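Local atomic coordinates of MetRS related protein (Pyrococcus horikoshii, PDB entry 2CWP), a protein that probably binds tRNA through an OB-fold domain of the kind appended to methionyl-tRNA synthetases, whose own work is to charge tRNA(Met) with methionine. Residues A[12-21]-A[101-112]; A[61-72]-A[81-89]. All blocks are in the same frame, centred on the assembly; numbering follows the deposited sequence.

Contact 1. Residues A[12-21]-A[101-112]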
# COMPACT_ATOMS: atom_id res chain seq x y z
N PHE A 12 2.68 -13.14 13.40
CA PHE A 12 2.19 -11.90 12.79
C PHE A 12 3.36 -10.93 12.66
O PHE A 12 3.60 -10.35 11.59
CB PHE A 12 1.09 -11.28 13.66
CG PHE A 12 0.50 -9.99 13.13
CD1 PHE A 12 -0.11 -9.94 11.87
CD2 PHE A 12 0.51 -8.83 13.90
CE1 PHE A 12 -0.70 -8.75 11.40
CE2 PHE A 12 -0.07 -7.64 13.45
CZ PHE A 12 -0.68 -7.60 12.20
N TRP A 13 4.09 -10.78 13.77
CA TRP A 13 5.24 -9.89 13.88
C TRP A 13 6.31 -10.06 12.80
O TRP A 13 7.13 -9.17 12.61
CB TRP A 13 5.92 -10.05 15.25
CG TRP A 13 5.19 -9.53 16.46
CD1 TRP A 13 5.43 -9.87 17.77
CD2 TRP A 13 4.16 -8.54 16.50
NE1 TRP A 13 4.62 -9.16 18.61
CE2 TRP A 13 3.83 -8.33 17.87
CE3 TRP A 13 3.48 -7.80 15.53
CZ2 TRP A 13 2.86 -7.41 18.27
CZ3 TRP A 13 2.52 -6.89 15.94
CH2 TRP A 13 2.22 -6.70 17.30
N LYS A 14 6.33 -11.20 12.12
CA LYS A 14 7.36 -11.37 11.09
C LYS A 14 7.05 -10.51 9.87
O LYS A 14 7.96 -10.15 9.13
CB LYS A 14 7.50 -12.85 10.70
CG LYS A 14 6.28 -13.46 10.05
CD LYS A 14 6.50 -14.93 9.78
CE LYS A 14 5.29 -15.55 9.12
NZ LYS A 14 5.56 -16.91 8.59
N PHE A 15 5.78 -10.19 9.65
CA PHE A 15 5.43 -9.34 8.52
C PHE A 15 5.71 -7.90 8.93
O PHE A 15 5.52 -7.52 10.10
CB PHE A 15 3.96 -9.52 8.14
CG PHE A 15 3.67 -10.87 7.55
CD1 PHE A 15 3.52 -11.99 8.36
CD2 PHE A 15 3.62 -11.03 6.16
CE1 PHE A 15 3.33 -13.25 7.80
CE2 PHE A 15 3.44 -12.28 5.60
CZ PHE A 15 3.29 -13.39 6.42
N GLN A 16 6.19 -7.11 7.99
CA GLN A 16 6.52 -5.73 8.31
C GLN A 16 5.68 -4.72 7.58
O GLN A 16 5.71 -4.63 6.35
CB GLN A 16 7.99 -5.45 8.01
CG GLN A 16 8.93 -6.03 9.02
CD GLN A 16 10.32 -5.48 8.85
OE1 GLN A 16 11.00 -5.79 7.87
NE2 GLN A 16 10.73 -4.63 9.78
N MET A 17 4.94 -3.94 8.36
CA MET A 17 4.11 -2.89 7.81
C MET A 17 4.72 -1.59 8.30
O MET A 17 5.11 -1.47 9.45
CB MET A 17 2.66 -3.02 8.30
CG MET A 17 2.00 -4.31 7.86
SD MET A 17 0.22 -4.37 8.17
CE MET A 17 0.17 -4.96 9.91
N LYS A 18 4.83 -0.61 7.41
CA LYS A 18 5.40 0.66 7.79
C LYS A 18 4.58 1.78 7.17
O LYS A 18 3.86 1.57 6.19
CB LYS A 18 6.84 0.79 7.29
CG LYS A 18 7.78 -0.29 7.78
CD LYS A 18 9.22 0.06 7.43
CE LYS A 18 10.19 -0.88 8.13
NZ LYS A 18 11.60 -0.38 8.03
N VAL A 19 4.68 2.95 7.76
CA VAL A 19 3.97 4.11 7.27
C VAL A 19 4.75 4.61 6.07
O VAL A 19 5.98 4.76 6.15
CB VAL A 19 3.92 5.18 8.34
CG1 VAL A 19 3.41 6.47 7.76
CG2 VAL A 19 3.03 4.68 9.49
N GLY A 20 4.05 4.87 4.97
CA GLY A 20 4.72 5.36 3.77
C GLY A 20 4.00 6.55 3.17
O GLY A 20 2.77 6.60 3.20
N LEU A 21 4.75 7.51 2.63
CA LEU A 21 4.17 8.70 2.01
C LEU A 21 4.10 8.53 0.50
O LEU A 21 5.12 8.27 -0.14
CB LEU A 21 5.00 9.96 2.34
CG LEU A 21 4.72 11.21 1.48
CD1 LEU A 21 3.26 11.63 1.66
CD2 LEU A 21 5.68 12.36 1.89
N VAL A 101 -2.97 7.32 7.32
CA VAL A 101 -2.29 7.39 8.61
C VAL A 101 -2.28 8.89 8.98
O VAL A 101 -2.17 9.74 8.10
CB VAL A 101 -0.83 6.88 8.43
CG1 VAL A 101 -0.01 7.12 9.68
CG2 VAL A 101 -0.86 5.39 8.06
N PRO A 102 -2.44 9.25 10.28
CA PRO A 102 -2.43 10.69 10.62
C PRO A 102 -1.16 11.37 10.08
O PRO A 102 -0.10 10.75 10.00
CB PRO A 102 -2.47 10.68 12.15
CG PRO A 102 -3.18 9.41 12.46
CD PRO A 102 -2.59 8.43 11.48
N GLU A 103 -1.27 12.64 9.72
CA GLU A 103 -0.13 13.37 9.16
C GLU A 103 1.09 13.42 10.09
O GLU A 103 2.23 13.44 9.63
CB GLU A 103 -0.54 14.79 8.77
CG GLU A 103 0.06 15.27 7.48
CD GLU A 103 -0.68 14.74 6.26
OE1 GLU A 103 -0.70 13.50 6.06
OE2 GLU A 103 -1.23 15.56 5.51
N GLU A 104 0.83 13.40 11.40
CA GLU A 104 1.87 13.44 12.42
C GLU A 104 2.83 12.25 12.42
O GLU A 104 4.00 12.40 12.77
CB GLU A 104 1.24 13.52 13.82
CG GLU A 104 0.49 14.78 14.17
CD GLU A 104 -0.77 15.00 13.33
OE1 GLU A 104 -1.34 14.00 12.84
OE2 GLU A 104 -1.18 16.18 13.17
N VAL A 105 2.35 11.07 12.05
CA VAL A 105 3.21 9.89 12.08
C VAL A 105 4.37 9.93 11.09
O VAL A 105 4.17 9.98 9.88
CB VAL A 105 2.40 8.59 11.85
CG1 VAL A 105 3.33 7.39 11.91
CG2 VAL A 105 1.31 8.47 12.90
N PRO A 106 5.61 9.88 11.59
CA PRO A 106 6.77 9.92 10.69
C PRO A 106 6.81 8.73 9.71
O PRO A 106 6.49 7.59 10.10
CB PRO A 106 7.96 9.88 11.67
CG PRO A 106 7.41 10.54 12.91
CD PRO A 106 6.03 9.89 13.00
N VAL A 107 7.20 8.98 8.47
CA VAL A 107 7.30 7.93 7.47
C VAL A 107 8.32 6.91 8.01
O VAL A 107 9.28 7.28 8.69
CB VAL A 107 7.78 8.47 6.08
CG1 VAL A 107 6.75 9.47 5.50
CG2 VAL A 107 9.13 9.16 6.22
N GLY A 108 8.10 5.63 7.74
CA GLY A 108 9.03 4.63 8.24
C GLY A 108 8.59 4.03 9.58
O GLY A 108 9.09 2.98 9.97
N ALA A 109 7.66 4.68 10.28
CA ALA A 109 7.18 4.14 11.56
C ALA A 109 6.65 2.73 11.34
O ALA A 109 6.04 2.44 10.30
CB ALA A 109 6.08 5.00 12.11
N ARG A 110 6.86 1.84 12.30
CA ARG A 110 6.34 0.49 12.11
C ARG A 110 4.87 0.42 12.52
O ARG A 110 4.46 1.05 13.49
CB ARG A 110 7.12 -0.55 12.91
CG ARG A 110 6.73 -1.93 12.41
CD ARG A 110 7.48 -3.07 13.03
NE ARG A 110 6.94 -4.33 12.52
CZ ARG A 110 7.28 -5.53 12.98
NH1 ARG A 110 8.16 -5.63 13.97
NH2 ARG A 110 6.73 -6.62 12.47
N VAL A 111 4.09 -0.35 11.77
CA VAL A 111 2.67 -0.50 12.07
C VAL A 111 2.47 -1.95 12.51
O VAL A 111 2.67 -2.87 11.71
CB VAL A 111 1.82 -0.18 10.83
CG1 VAL A 111 0.36 -0.56 11.06
CG2 VAL A 111 1.93 1.32 10.51
N TRP A 112 2.06 -2.14 13.77
CA TRP A 112 1.88 -3.49 14.31
C TRP A 112 1.17 -3.48 15.66
O TRP A 112 0.76 -2.39 16.12
CB TRP A 112 3.26 -4.13 14.47
CG TRP A 112 4.12 -3.41 15.48
CD1 TRP A 112 4.01 -2.11 15.89
CD2 TRP A 112 5.25 -3.95 16.18
NE1 TRP A 112 4.99 -1.80 16.79
CE2 TRP A 112 5.77 -2.91 16.99
CE3 TRP A 112 5.88 -5.20 16.20
CZ2 TRP A 112 6.89 -3.09 17.81
CZ3 TRP A 112 6.99 -5.38 17.02
CH2 TRP A 112 7.49 -4.33 17.81
OXT TRP A 112 1.02 -4.56 16.26
O HOH W 1 11.53 2.14 8.86

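Contact 2. Residues A[61-72]-A[81-89]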
# COMPACT_ATOMS: atom_id res chain seq x y z
N LEU A 61 -4.70 9.49 -3.42
CA LEU A 61 -3.59 8.85 -2.69
C LEU A 61 -2.36 9.75 -2.60
O LEU A 61 -1.68 9.78 -1.59
CB LEU A 61 -3.21 7.53 -3.35
CG LEU A 61 -4.32 6.47 -3.39
CD1 LEU A 61 -4.42 5.88 -4.78
CD2 LEU A 61 -4.02 5.40 -2.37
N GLU A 62 -2.09 10.48 -3.68
CA GLU A 62 -0.95 11.37 -3.73
C GLU A 62 -0.93 12.37 -2.59
O GLU A 62 -1.92 13.02 -2.32
CB GLU A 62 -0.92 12.16 -5.03
CG GLU A 62 -0.38 11.39 -6.19
CD GLU A 62 0.35 12.27 -7.18
OE1 GLU A 62 0.75 11.75 -8.23
OE2 GLU A 62 0.52 13.48 -6.91
N GLY A 63 0.23 12.49 -1.95
CA GLY A 63 0.38 13.42 -0.86
C GLY A 63 0.02 12.85 0.51
O GLY A 63 0.31 13.48 1.52
N LYS A 64 -0.60 11.68 0.55
CA LYS A 64 -0.99 11.10 1.84
C LYS A 64 -0.09 9.96 2.32
O LYS A 64 0.67 9.38 1.55
CB LYS A 64 -2.42 10.58 1.79
CG LYS A 64 -3.43 11.46 1.07
CD LYS A 64 -3.61 12.80 1.72
CE LYS A 64 -5.10 13.12 1.85
NZ LYS A 64 -5.84 12.82 0.59
N LYS A 65 -0.21 9.65 3.61
CA LYS A 65 0.53 8.55 4.23
C LYS A 65 -0.44 7.39 4.43
O LYS A 65 -1.62 7.60 4.77
CB LYS A 65 1.08 8.97 5.59
CG LYS A 65 2.13 10.07 5.50
CD LYS A 65 2.74 10.38 6.86
CE LYS A 65 3.70 11.54 6.73
NZ LYS A 65 4.30 11.91 8.03
N PHE A 66 0.05 6.16 4.24
CA PHE A 66 -0.75 4.96 4.41
C PHE A 66 0.11 3.83 4.97
O PHE A 66 1.34 3.94 5.05
CB PHE A 66 -1.34 4.47 3.08
CG PHE A 66 -2.21 5.47 2.40
CD1 PHE A 66 -1.69 6.30 1.41
CD2 PHE A 66 -3.54 5.59 2.75
CE1 PHE A 66 -2.50 7.26 0.79
CE2 PHE A 66 -4.36 6.55 2.13
CZ PHE A 66 -3.83 7.38 1.15
N ILE A 67 -0.55 2.73 5.32
CA ILE A 67 0.12 1.55 5.83
C ILE A 67 0.47 0.68 4.64
O ILE A 67 -0.35 0.48 3.75
CB ILE A 67 -0.80 0.75 6.71
CG1 ILE A 67 -1.35 1.63 7.83
CG2 ILE A 67 -0.06 -0.48 7.23
CD1 ILE A 67 -2.55 1.00 8.56
N PHE A 68 1.69 0.16 4.62
CA PHE A 68 2.13 -0.70 3.52
C PHE A 68 2.88 -1.91 4.09
O PHE A 68 3.67 -1.75 5.04
CB PHE A 68 3.11 0.03 2.59
CG PHE A 68 2.53 1.21 1.85
CD1 PHE A 68 2.48 2.47 2.45
CD2 PHE A 68 2.10 1.07 0.53
CE1 PHE A 68 2.01 3.59 1.74
CE2 PHE A 68 1.62 2.17 -0.19
CZ PHE A 68 1.58 3.44 0.41
N VAL A 69 2.62 -3.10 3.54
CA VAL A 69 3.36 -4.30 3.95
C VAL A 69 4.59 -4.23 3.04
O VAL A 69 4.43 -4.25 1.82
CB VAL A 69 2.62 -5.60 3.60
CG1 VAL A 69 3.35 -6.76 4.22
CG2 VAL A 69 1.20 -5.56 4.07
N VAL A 70 5.79 -4.18 3.62
CA VAL A 70 7.02 -4.04 2.83
C VAL A 70 8.03 -5.20 2.75
O VAL A 70 9.06 -5.06 2.07
CB VAL A 70 7.81 -2.79 3.30
CG1 VAL A 70 6.94 -1.55 3.19
CG2 VAL A 70 8.30 -2.98 4.73
N ASN A 71 7.77 -6.32 3.41
CA ASN A 71 8.71 -7.43 3.34
C ASN A 71 8.09 -8.64 2.65
O ASN A 71 8.30 -9.78 3.06
CB ASN A 71 9.23 -7.82 4.74
CG ASN A 71 8.17 -8.48 5.63
OD1 ASN A 71 6.98 -8.20 5.52
ND2 ASN A 71 8.62 -9.34 6.53
N LEU A 72 7.33 -8.38 1.59
CA LEU A 72 6.70 -9.43 0.81
C LEU A 72 7.55 -9.76 -0.41
O LEU A 72 8.43 -8.99 -0.79
CB LEU A 72 5.30 -9.01 0.35
CG LEU A 72 4.20 -8.73 1.38
CD1 LEU A 72 2.88 -8.57 0.65
CD2 LEU A 72 4.11 -9.85 2.38
N GLU A 81 7.18 -3.79 -11.41
CA GLU A 81 7.70 -4.42 -10.21
C GLU A 81 7.12 -3.76 -8.97
O GLU A 81 7.38 -2.59 -8.70
CB GLU A 81 9.23 -4.30 -10.21
CG GLU A 81 9.95 -4.90 -9.00
CD GLU A 81 10.01 -6.42 -9.01
OE1 GLU A 81 8.94 -7.05 -8.94
OE2 GLU A 81 11.13 -6.98 -9.10
N SER A 82 6.31 -4.50 -8.22
CA SER A 82 5.71 -4.00 -7.00
C SER A 82 6.55 -4.49 -5.81
O SER A 82 6.71 -5.69 -5.60
CB SER A 82 4.27 -4.51 -6.87
OG SER A 82 3.72 -4.14 -5.62
N GLN A 83 7.07 -3.56 -5.02
CA GLN A 83 7.91 -3.91 -3.87
C GLN A 83 7.18 -3.75 -2.52
O GLN A 83 7.80 -3.41 -1.52
CB GLN A 83 9.16 -3.02 -3.85
CG GLN A 83 9.90 -2.91 -5.17
CD GLN A 83 10.97 -1.84 -5.13
OE1 GLN A 83 10.67 -0.65 -5.04
NE2 GLN A 83 12.23 -2.26 -5.19
N GLY A 84 5.88 -4.00 -2.51
CA GLY A 84 5.12 -3.88 -1.28
C GLY A 84 3.64 -3.93 -1.56
O GLY A 84 3.21 -4.28 -2.65
N MET A 85 2.83 -3.56 -0.57
CA MET A 85 1.40 -3.60 -0.78
C MET A 85 0.63 -2.65 0.13
O MET A 85 0.80 -2.66 1.35
CB MET A 85 0.92 -5.03 -0.58
CG MET A 85 -0.54 -5.23 -0.84
SD MET A 85 -0.92 -7.00 -0.79
CE MET A 85 -0.78 -7.30 0.98
N LEU A 86 -0.22 -1.83 -0.49
CA LEU A 86 -1.05 -0.86 0.22
C LEU A 86 -2.16 -1.55 1.03
O LEU A 86 -2.93 -2.33 0.48
CB LEU A 86 -1.69 0.10 -0.78
CG LEU A 86 -2.72 1.11 -0.22
CD1 LEU A 86 -2.03 2.04 0.76
CD2 LEU A 86 -3.35 1.92 -1.36
N ILE A 87 -2.22 -1.26 2.32
CA ILE A 87 -3.26 -1.83 3.18
C ILE A 87 -4.50 -0.91 3.20
O ILE A 87 -4.38 0.30 3.35
CB ILE A 87 -2.76 -1.98 4.64
CG1 ILE A 87 -1.59 -2.97 4.70
CG2 ILE A 87 -3.92 -2.45 5.54
CD1 ILE A 87 -1.89 -4.34 4.10
N LEU A 88 -5.68 -1.50 3.05
CA LEU A 88 -6.93 -0.76 3.07
C LEU A 88 -8.05 -1.58 3.67
O LEU A 88 -7.85 -2.76 3.99
CB LEU A 88 -7.31 -0.32 1.66
CG LEU A 88 -7.14 -1.30 0.50
CD1 LEU A 88 -8.14 -2.44 0.58
CD2 LEU A 88 -7.32 -0.51 -0.78
N ALA A 89 -9.21 -0.96 3.84
CA ALA A 89 -10.38 -1.65 4.38
C ALA A 89 -11.25 -2.04 3.20
O ALA A 89 -11.27 -1.35 2.18
CB ALA A 89 -11.17 -0.73 5.31
O HOH W 2 -3.34 2.37 5.06

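Contact 1. Residues A[12-21]-A[101-112]
NH2 of R110 is held by two backbone carbonyls of the 13-15 segment. It donates to O of W13 at 2.6 Å, almost in the guanidinium plane, and to O of F15 at 2.8 Å through a more bent bond. Arginine suits the place because its fully extended chain (chi1 -167°) carries a flat cation back along 12-21 to carbonyls that no backbone N-H of 101-112 meets here. Next to it the six-membered ring of W112 turns an edge to the face of that of W13, centroids 4.7 Å apart and planes at 55°.

Farther along, the backbones pair antiparallel. V111 N bonds M17 O at 2.8 Å; V19 N donates to A109 O, and V19 O accepts from G108 N. The positive phi of G108 in the 106-109 turn calls for glycine. One water bridges K18 NZ and G108 O.

V19 is the one buried residue among those that touch: its CG2 lies 3.6 Å from V105 CG1 and 3.7 Å from V111 CG2, a compact beta-branched filler for a strand. The chemistry thus changes along the contact, and the two carbonyls probably share, and partly offset, the charge of R110.

Contact 2. Residues A[61-72]-A[81-89]
L86 presses its CD1 methyl over one face of the F68 ring, 4.1 Å from the centroid and 25° off the ring normal, a CH-pi contact. With CG anti to the backbone N (chi1 174°), the leucine reaches along 61-72, so that CD1 also meets F66 CB at 3.4 Å while CD2 touches L61 CD2. This is the close-packed side: a branched leucine can serve three partners at once, and the broad phenylalanine rings suit a buried interior. A serine in place of F68 would probably leave the L86 methyl without its aromatic seat and open a gap beside it.

The side of V69 and M85, which I87 also reaches with its CD1, is more uneven. V69 CG2 and I87 CD1 are tight at 3.3 Å, yet the flexible M85 lays its CE against L72 CD1 at 3.9 Å and, more distantly, V69 CG2, and remains exposed. A water spans I67 N and I87 O, beside the direct, nearly straight bond from I87 N to I67 O. Of the other antiparallel backbone bonds, M85 N to V69 O is bent to 133°. G84 CA lies close to V69 O, where a side chain would be cramped.

Strand 65-69 is thereby flanked by 85-86 and by 17-27, while the F68 ring reaches L37 and V39 of strand 35-40 and I48 of strand 45-50, within the curled sheet of the OB fold.

Contacts 1 and 2 build on one curled antiparallel sheet, where strands 17-27 and 65-69 are neighbours: contact 1 adds the C-terminal segment to the former, contact 2 adds strand 85-86 to the latter. Both use backbone bonds. Contact 2 lies near the centre of the folded chain and otherwise relies on aliphatic and aromatic side chains. Contact 1 is a surface contact with a single buried residue among those that touch, and it adds an arginine side chain gripping carbonyls and a pair of indoles. The two meet directly where V70 N probably bonds Q16 O and where K65 NZ probably reaches V105 O, with G20 O packing against the F68 ring. In sequence, both segments of contact 2 fall between those of contact 1.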